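Local coordinates for ATP-dependent kinase YFH7 (Saccharomyces cerevisiae, PDB 2GA8), which acts as an ATP-dependent kinase with a circularly permuted P-loop fold and could take part in endoplasmic reticulum membrane assembly, at residues 27-32 with 38-43; 63-68 with 257-262; 99-104 with 168-173. All coordinates share one frame; numbering follows the deposited sequence.

Contact 1. Residues 27-32 with 38-43. With SO4 (sulfate ion), chain G.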
# COMPACT_ATOMS: atom_id res chain seq x y z
N VAL A 27 8.54 3.66 1.09
CA VAL A 27 8.74 3.36 2.49
C VAL A 27 7.78 2.24 2.85
O VAL A 27 6.59 2.31 2.53
CB VAL A 27 8.43 4.57 3.39
CG1 VAL A 27 8.62 4.18 4.86
CG2 VAL A 27 9.32 5.75 3.02
N ILE A 28 8.31 1.20 3.46
CA ILE A 28 7.50 0.08 3.91
C ILE A 28 7.40 0.20 5.43
O ILE A 28 8.41 0.38 6.11
CB ILE A 28 8.13 -1.29 3.58
CG1 ILE A 28 7.89 -1.64 2.11
CG2 ILE A 28 7.53 -2.38 4.49
CD1 ILE A 28 8.59 -2.93 1.66
N LEU A 29 6.17 0.15 5.94
CA LEU A 29 5.95 0.22 7.38
C LEU A 29 5.08 -0.97 7.74
O LEU A 29 3.92 -1.06 7.32
CB LEU A 29 5.23 1.53 7.75
CG LEU A 29 4.87 1.65 9.24
CD1 LEU A 29 6.13 1.54 10.09
CD2 LEU A 29 4.16 2.99 9.48
N VAL A 30 5.65 -1.90 8.51
CA VAL A 30 4.93 -3.10 8.93
C VAL A 30 4.71 -3.13 10.43
O VAL A 30 5.57 -2.73 11.21
CB VAL A 30 5.71 -4.39 8.54
CG1 VAL A 30 5.13 -5.60 9.27
CG2 VAL A 30 5.63 -4.61 7.03
N GLY A 31 3.54 -3.61 10.83
CA GLY A 31 3.22 -3.73 12.24
C GLY A 31 1.99 -4.60 12.37
O GLY A 31 1.18 -4.66 11.45
N SER A 32 1.86 -5.30 13.49
CA SER A 32 0.70 -6.15 13.70
C SER A 32 -0.51 -5.28 14.05
O SER A 32 -0.38 -4.07 14.21
CB SER A 32 0.98 -7.18 14.81
OG SER A 32 1.47 -6.55 15.98
N SER A 38 -0.94 2.60 10.94
CA SER A 38 -1.81 3.50 10.20
C SER A 38 -1.54 4.96 10.56
O SER A 38 -1.31 5.80 9.68
CB SER A 38 -3.28 3.16 10.47
OG SER A 38 -4.14 4.10 9.84
N THR A 39 -1.54 5.26 11.85
CA THR A 39 -1.32 6.61 12.33
C THR A 39 0.09 7.12 12.05
O THR A 39 0.27 8.28 11.69
CB THR A 39 -1.61 6.73 13.85
OG1 THR A 39 -0.70 5.91 14.59
CG2 THR A 39 -3.03 6.27 14.14
N ILE A 40 1.09 6.26 12.23
CA ILE A 40 2.47 6.65 11.98
C ILE A 40 2.62 7.03 10.51
O ILE A 40 3.23 8.05 10.18
CB ILE A 40 3.44 5.49 12.32
CG1 ILE A 40 3.47 5.26 13.84
CG2 ILE A 40 4.84 5.81 11.81
CD1 ILE A 40 4.18 3.99 14.26
N ALA A 41 2.04 6.22 9.62
CA ALA A 41 2.12 6.49 8.19
C ALA A 41 1.47 7.83 7.87
O ALA A 41 2.03 8.63 7.10
CB ALA A 41 1.43 5.37 7.41
N GLU A 42 0.31 8.08 8.45
CA GLU A 42 -0.41 9.33 8.21
C GLU A 42 0.40 10.54 8.66
O GLU A 42 0.52 11.52 7.92
CB GLU A 42 -1.77 9.31 8.93
CG GLU A 42 -2.64 8.12 8.56
CD GLU A 42 -3.95 8.08 9.33
OE1 GLU A 42 -3.94 8.34 10.55
OE2 GLU A 42 -4.99 7.77 8.72
N GLU A 43 0.95 10.48 9.87
CA GLU A 43 1.74 11.58 10.41
C GLU A 43 3.00 11.83 9.59
O GLU A 43 3.36 12.98 9.33
CB GLU A 43 2.13 11.29 11.86
CG GLU A 43 0.95 11.09 12.80
CD GLU A 43 1.39 10.76 14.21
OE1 GLU A 43 2.02 11.62 14.86
OE2 GLU A 43 1.10 9.63 14.68
S SO4 G . -2.83 -0.34 13.34
O1 SO4 G . -3.90 -1.36 13.32
O2 SO4 G . -2.98 0.55 12.18
O3 SO4 G . -2.91 0.42 14.60
O4 SO4 G . -1.52 -1.03 13.28
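Helix 37-43 lies against strand 25-30, with the CA atoms of Leu29 and Ala41 7.4 Å apart, the nearest pair of CA atoms across the two segments. This is the strand-loop-helix unit of a P-loop, or Walker A motif. The connecting loop holds most of the ATP-binding residues assigned by similarity. One leucine methyl carries the packing. Leu29 CG stands anti to the backbone N (chi1 176°), and CD2 reaches the helix from there. CD2 lies 3.7 Å from CG2 of Ile40, and the two side chains cross at about a right angle. The same methyl is 3.9 Å from the backbone N of Ala41 and 4.2 Å from its CB. The touching residues are all buried, and no hydrogen bond links the two segments directly. Tyr293 and Ile295 of the neighbouring strand 290-296 also touch Leu29 and Ile40 respectively, while Ala41 meets Ile264 and Glu266 of strand 262-267. The helix is therefore seated on the central parallel sheet.

Beyond this apolar packing the loop wraps a sulfate, probably from the crystallisation liquor. It probably marks a phosphate position of the nucleotide. Ser38 N donates to sulfate O2 at 3.1 Å, with an N-H...O angle of 153°. Gly34 N, Gly36 N, Ser35 OG, Lys37 NZ and Arg309 NH1 also bond the ion. The hydroxyl of Ser38 does not join them: chi1 of 175° turns OG aside, leaving it 4.4 Å from sulfate O2.

Contact 2. Residues 63-68 with 257-262. With SO4 (sulfate ion), chain E.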
# COMPACT_ATOMS: atom_id res chain seq x y z
N ILE A 63 8.10 25.07 -9.18
CA ILE A 63 7.64 23.84 -9.81
C ILE A 63 7.67 23.83 -11.33
O ILE A 63 7.16 24.75 -11.99
CB ILE A 63 6.22 23.46 -9.35
CG1 ILE A 63 6.22 23.16 -7.85
CG2 ILE A 63 5.73 22.24 -10.13
CD1 ILE A 63 4.84 22.86 -7.28
N GLU A 64 8.26 22.78 -11.88
CA GLU A 64 8.36 22.61 -13.33
C GLU A 64 8.10 21.15 -13.68
O GLU A 64 8.60 20.24 -13.02
CB GLU A 64 9.75 23.00 -13.83
CG GLU A 64 10.09 24.47 -13.64
CD GLU A 64 11.40 24.84 -14.30
OE1 GLU A 64 11.54 24.60 -15.52
OE2 GLU A 64 12.29 25.38 -13.61
N VAL A 65 7.29 20.93 -14.71
CA VAL A 65 6.98 19.57 -15.15
C VAL A 65 7.72 19.36 -16.47
O VAL A 65 7.47 20.06 -17.45
CB VAL A 65 5.46 19.38 -15.34
CG1 VAL A 65 5.18 17.94 -15.78
CG2 VAL A 65 4.73 19.68 -14.04
N ASN A 66 8.63 18.40 -16.47
CA ASN A 66 9.44 18.10 -17.65
C ASN A 66 8.90 16.95 -18.49
O ASN A 66 7.82 16.44 -18.24
CB ASN A 66 10.87 17.76 -17.21
CG ASN A 66 11.42 18.75 -16.22
OD1 ASN A 66 11.68 19.91 -16.55
ND2 ASN A 66 11.58 18.31 -14.97
N ASP A 67 9.70 16.56 -19.49
CA ASP A 67 9.35 15.47 -20.39
C ASP A 67 8.04 15.73 -21.11
O ASP A 67 7.26 14.82 -21.37
CB ASP A 67 9.25 14.14 -19.63
CG ASP A 67 10.52 13.80 -18.88
OD1 ASP A 67 11.62 13.96 -19.46
OD2 ASP A 67 10.43 13.38 -17.71
N ARG A 68 7.80 17.00 -21.44
CA ARG A 68 6.58 17.39 -22.12
C ARG A 68 6.41 16.74 -23.50
O ARG A 68 5.29 16.54 -23.96
CB ARG A 68 6.52 18.91 -22.25
CG ARG A 68 6.36 19.63 -20.91
CD ARG A 68 6.61 21.13 -21.04
NE ARG A 68 8.02 21.41 -21.33
CZ ARG A 68 8.52 22.62 -21.50
NH1 ARG A 68 7.73 23.69 -21.43
NH2 ARG A 68 9.82 22.78 -21.75
N SER A 257 0.00 10.43 -8.00
CA SER A 257 0.19 11.18 -9.25
C SER A 257 1.65 11.47 -9.56
O SER A 257 2.56 11.05 -8.84
CB SER A 257 -0.55 12.51 -9.17
OG SER A 257 0.13 13.40 -8.30
N LYS A 258 1.87 12.22 -10.63
CA LYS A 258 3.22 12.60 -11.03
C LYS A 258 3.88 13.41 -9.90
O LYS A 258 5.10 13.48 -9.81
CB LYS A 258 3.20 13.44 -12.31
CG LYS A 258 2.43 14.76 -12.18
CD LYS A 258 2.55 15.63 -13.44
CE LYS A 258 1.92 14.96 -14.65
NZ LYS A 258 0.45 14.76 -14.49
N PHE A 259 3.06 14.02 -9.05
CA PHE A 259 3.61 14.83 -7.95
C PHE A 259 4.03 14.00 -6.75
O PHE A 259 4.77 14.48 -5.90
CB PHE A 259 2.59 15.89 -7.53
CG PHE A 259 2.29 16.88 -8.62
CD1 PHE A 259 3.28 17.76 -9.06
CD2 PHE A 259 1.05 16.90 -9.23
CE1 PHE A 259 3.03 18.64 -10.11
CE2 PHE A 259 0.79 17.78 -10.28
CZ PHE A 259 1.78 18.65 -10.72
N THR A 260 3.56 12.76 -6.68
CA THR A 260 3.91 11.89 -5.57
C THR A 260 5.33 11.36 -5.76
O THR A 260 5.57 10.52 -6.64
CB THR A 260 2.95 10.69 -5.49
OG1 THR A 260 1.59 11.16 -5.54
CG2 THR A 260 3.17 9.94 -4.19
N ARG A 261 6.25 11.83 -4.94
CA ARG A 261 7.65 11.41 -5.03
C ARG A 261 8.04 10.50 -3.87
O ARG A 261 9.15 9.98 -3.82
CB ARG A 261 8.55 12.64 -5.09
CG ARG A 261 8.17 13.63 -6.19
CD ARG A 261 8.34 13.03 -7.59
NE ARG A 261 9.74 12.99 -8.02
CZ ARG A 261 10.42 14.05 -8.47
NH1 ARG A 261 9.82 15.23 -8.55
NH2 ARG A 261 11.70 13.93 -8.80
N ILE A 262 7.12 10.34 -2.92
CA ILE A 262 7.33 9.51 -1.75
C ILE A 262 6.05 8.71 -1.54
O ILE A 262 4.97 9.28 -1.42
CB ILE A 262 7.62 10.36 -0.49
CG1 ILE A 262 8.96 11.07 -0.64
CG2 ILE A 262 7.61 9.50 0.76
CD1 ILE A 262 9.19 12.16 0.37
S SO4 E . 11.17 19.14 -21.52
O1 SO4 E . 9.69 19.14 -21.41
O2 SO4 E . 11.57 18.50 -22.79
O3 SO4 E . 11.66 20.53 -21.48
O4 SO4 E . 11.75 18.38 -20.39
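Sulfate O1 is gripped twice by Arg68, just beyond the short strand whose Val65 meets Lys258 and Phe259. Arg68 NE donates to O1 at 2.8 Å in a nearly straight bond of 175°, and Arg68 N reaches the same oxygen at 2.9 Å. Arg68 NH2 holds sulfate O3 at 2.9 Å. The sulfur lies in the guanidinium plane at its edge. The bend of the arginine chain at chi3 (-68°) brings the edge of the group, with NE and NH2, round to the ion. Asp67 N donates to O4.

Away from the sulfate, Val65 faces the 257-262 loop. Its CG1 is 4.2 Å from Lys258 CD, and its CG2 is 4.4 Å from Phe259 CE1, obliquely to the ring. Lys258 CG sits over the centre of one ring face, 3.8 Å above the plane. Phe230, on the strand paired with 65-66, packs edge-to-face with Phe259. Ser257 to Thr260 form a type I beta turn, which holds an ST turn: Phe259 N donates to Ser257 OG at 3.1 Å.

No hydrogen bond crosses between the segments: 63-68 offers N-H groups and a guanidinium to the anion, while its link to 257-262 rests on van der Waals contact.

Contact 3. Residues 99-104 with 168-173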
# COMPACT_ATOMS: atom_id res chain seq x y z
N ASP A 99 -13.58 -18.93 -10.28
CA ASP A 99 -12.60 -20.01 -10.23
C ASP A 99 -11.17 -19.65 -9.83
O ASP A 99 -10.29 -20.51 -9.86
CB ASP A 99 -12.57 -20.73 -11.58
CG ASP A 99 -13.93 -21.26 -12.00
OD1 ASP A 99 -14.62 -21.86 -11.16
OD2 ASP A 99 -14.29 -21.08 -13.18
N HIS A 100 -10.93 -18.40 -9.44
CA HIS A 100 -9.57 -18.00 -9.08
C HIS A 100 -9.43 -17.20 -7.79
O HIS A 100 -8.35 -16.67 -7.51
CB HIS A 100 -8.95 -17.21 -10.23
CG HIS A 100 -8.81 -17.99 -11.50
ND1 HIS A 100 -7.88 -18.99 -11.65
CD2 HIS A 100 -9.48 -17.93 -12.67
CE1 HIS A 100 -7.99 -19.52 -12.86
NE2 HIS A 100 -8.95 -18.88 -13.50
N VAL A 101 -10.49 -17.12 -7.00
CA VAL A 101 -10.45 -16.35 -5.76
C VAL A 101 -9.37 -16.74 -4.75
O VAL A 101 -8.98 -15.93 -3.92
CB VAL A 101 -11.83 -16.37 -5.05
CG1 VAL A 101 -12.87 -15.70 -5.92
CG2 VAL A 101 -12.23 -17.81 -4.74
N GLU A 102 -8.89 -17.98 -4.83
CA GLU A 102 -7.85 -18.44 -3.90
C GLU A 102 -6.56 -18.79 -4.63
O GLU A 102 -5.65 -19.38 -4.04
CB GLU A 102 -8.35 -19.66 -3.12
CG GLU A 102 -9.62 -19.43 -2.33
CD GLU A 102 -10.07 -20.66 -1.56
OE1 GLU A 102 -9.42 -21.01 -0.55
OE2 GLU A 102 -11.07 -21.29 -1.97
N ASP A 103 -6.47 -18.41 -5.90
CA ASP A 103 -5.30 -18.70 -6.72
C ASP A 103 -4.26 -17.58 -6.66
O ASP A 103 -4.37 -16.57 -7.36
CB ASP A 103 -5.75 -18.94 -8.16
CG ASP A 103 -4.60 -19.29 -9.09
OD1 ASP A 103 -3.46 -19.44 -8.60
OD2 ASP A 103 -4.86 -19.41 -10.30
N VAL A 104 -3.24 -17.77 -5.83
CA VAL A 104 -2.20 -16.75 -5.68
C VAL A 104 -1.36 -16.58 -6.94
O VAL A 104 -0.62 -15.60 -7.05
CB VAL A 104 -1.26 -17.06 -4.48
CG1 VAL A 104 -2.07 -17.14 -3.20
CG2 VAL A 104 -0.50 -18.37 -4.72
N ARG A 168 -16.20 -9.30 0.93
CA ARG A 168 -16.95 -10.32 1.66
C ARG A 168 -17.58 -11.31 0.69
O ARG A 168 -17.63 -12.51 0.98
CB ARG A 168 -18.01 -9.65 2.53
CG ARG A 168 -17.43 -8.80 3.66
CD ARG A 168 -18.52 -8.11 4.46
NE ARG A 168 -19.39 -7.30 3.61
CZ ARG A 168 -20.70 -7.47 3.52
NH1 ARG A 168 -21.41 -6.68 2.71
NH2 ARG A 168 -21.31 -8.41 4.22
N ARG A 169 -18.06 -10.82 -0.45
CA ARG A 169 -18.68 -11.71 -1.43
C ARG A 169 -17.61 -12.60 -2.05
O ARG A 169 -17.89 -13.72 -2.48
CB ARG A 169 -19.39 -10.91 -2.53
CG ARG A 169 -20.02 -11.79 -3.60
CD ARG A 169 -20.87 -11.00 -4.60
NE ARG A 169 -22.12 -10.52 -4.01
CZ ARG A 169 -22.23 -9.42 -3.27
NH1 ARG A 169 -21.16 -8.67 -3.02
NH2 ARG A 169 -23.41 -9.07 -2.78
N CYS A 170 -16.38 -12.10 -2.10
CA CYS A 170 -15.28 -12.87 -2.65
C CYS A 170 -14.98 -14.01 -1.68
O CYS A 170 -14.76 -15.15 -2.08
CB CYS A 170 -14.06 -11.96 -2.81
SG CYS A 170 -12.73 -12.65 -3.80
N LEU A 171 -14.98 -13.70 -0.39
CA LEU A 171 -14.70 -14.71 0.63
C LEU A 171 -15.77 -15.80 0.64
O LEU A 171 -15.51 -16.92 1.08
CB LEU A 171 -14.59 -14.06 2.01
CG LEU A 171 -13.46 -13.03 2.19
CD1 LEU A 171 -13.50 -12.48 3.60
CD2 LEU A 171 -12.11 -13.67 1.90
N ASP A 172 -16.96 -15.48 0.15
CA ASP A 172 -18.06 -16.45 0.11
C ASP A 172 -17.80 -17.52 -0.95
O ASP A 172 -18.46 -18.56 -0.97
CB ASP A 172 -19.39 -15.76 -0.22
CG ASP A 172 -19.84 -14.81 0.87
OD1 ASP A 172 -19.75 -15.18 2.06
OD2 ASP A 172 -20.30 -13.70 0.54
N LEU A 173 -16.84 -17.26 -1.83
CA LEU A 173 -16.51 -18.19 -2.89
C LEU A 173 -15.37 -19.12 -2.51
O LEU A 173 -15.03 -20.03 -3.27
CB LEU A 173 -16.15 -17.42 -4.16
CG LEU A 173 -17.27 -16.53 -4.72
CD1 LEU A 173 -16.74 -15.71 -5.89
CD2 LEU A 173 -18.45 -17.40 -5.15
O HOH W 1 -12.59 -21.17 -4.13
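Val101 touches both Cys170 and Leu173, and each of its methyls has its own task. CG1 lies 3.7 Å from Cys170 SG and 3.9 Å from Leu173 CD1. A mercury ion also lies about 3 Å from the Cys170 side chain, consistent with the affinity of thiols for this metal. CG2 of Val101 rests against the backbone, 3.9 Å from Leu173 O, and also meets CB of that leucine. With chi1 at -63°, CG1 is anti to the carbonyl carbon, and this turns it to both SG and CD1. The valine and leucine side chains cross at about a right angle. An alanine here would remove both methyls; Leu173 CD1 would probably lose its partner, Cys170 SG would keep only the more distant CB, and a gap would be likely to open between turn and helix.

No direct hydrogen bond joins the segments, but a water bridges them. It donates to Glu102 OE2 at 2.6 Å and to Leu173 O at 2.8 Å. Glu102 OE2 also accepts from Lys175 N, so the carboxylate is tied to the chain shortly after Leu173.

Further out, the backbone holds these groups in place. Residues 100-103 form a type I beta turn closed by Asp103 N to His100 O at 3.0 Å. Val101 occupies its second position. His100 ND1 adds a weak bond to Asp103 OD2, and the imidazole stacks on Phe106. Val101 O is held by Arg127 NE. Leu173 N bonds Cys170 O at 3.0 Å, which keeps the chain coiled from Cys170 to Leu173 and sets Leu173 beside Val101.

The arrangement is a beta turn packed against a short helix and the residues that follow Cys170, joining the loop after helix 84-92 to helix 168-171, away from the ATP site.

How the contacts relate
Contact 1 bears on the nucleotide site: it holds part of the loop that, by similarity, binds ATP. It lies on the central strand of the five-stranded parallel sheet. Contact 2 is tied to this sheet because segment 257-262 leads into strand 262-267, next to strand 25-30. Their centres are about 25 Å apart and their nearest atoms about 5 Å, without touching. Contact 3 is remote from both, its centre about 28 Å from contact 1 and about 38 Å from contact 2. Contacts 2 and 3 sit on opposite sides of the chain's centre, although both segments of contact 3 fall between those of contact 2 in sequence. The sulfates of contacts 1 and 2 occupy separate sites.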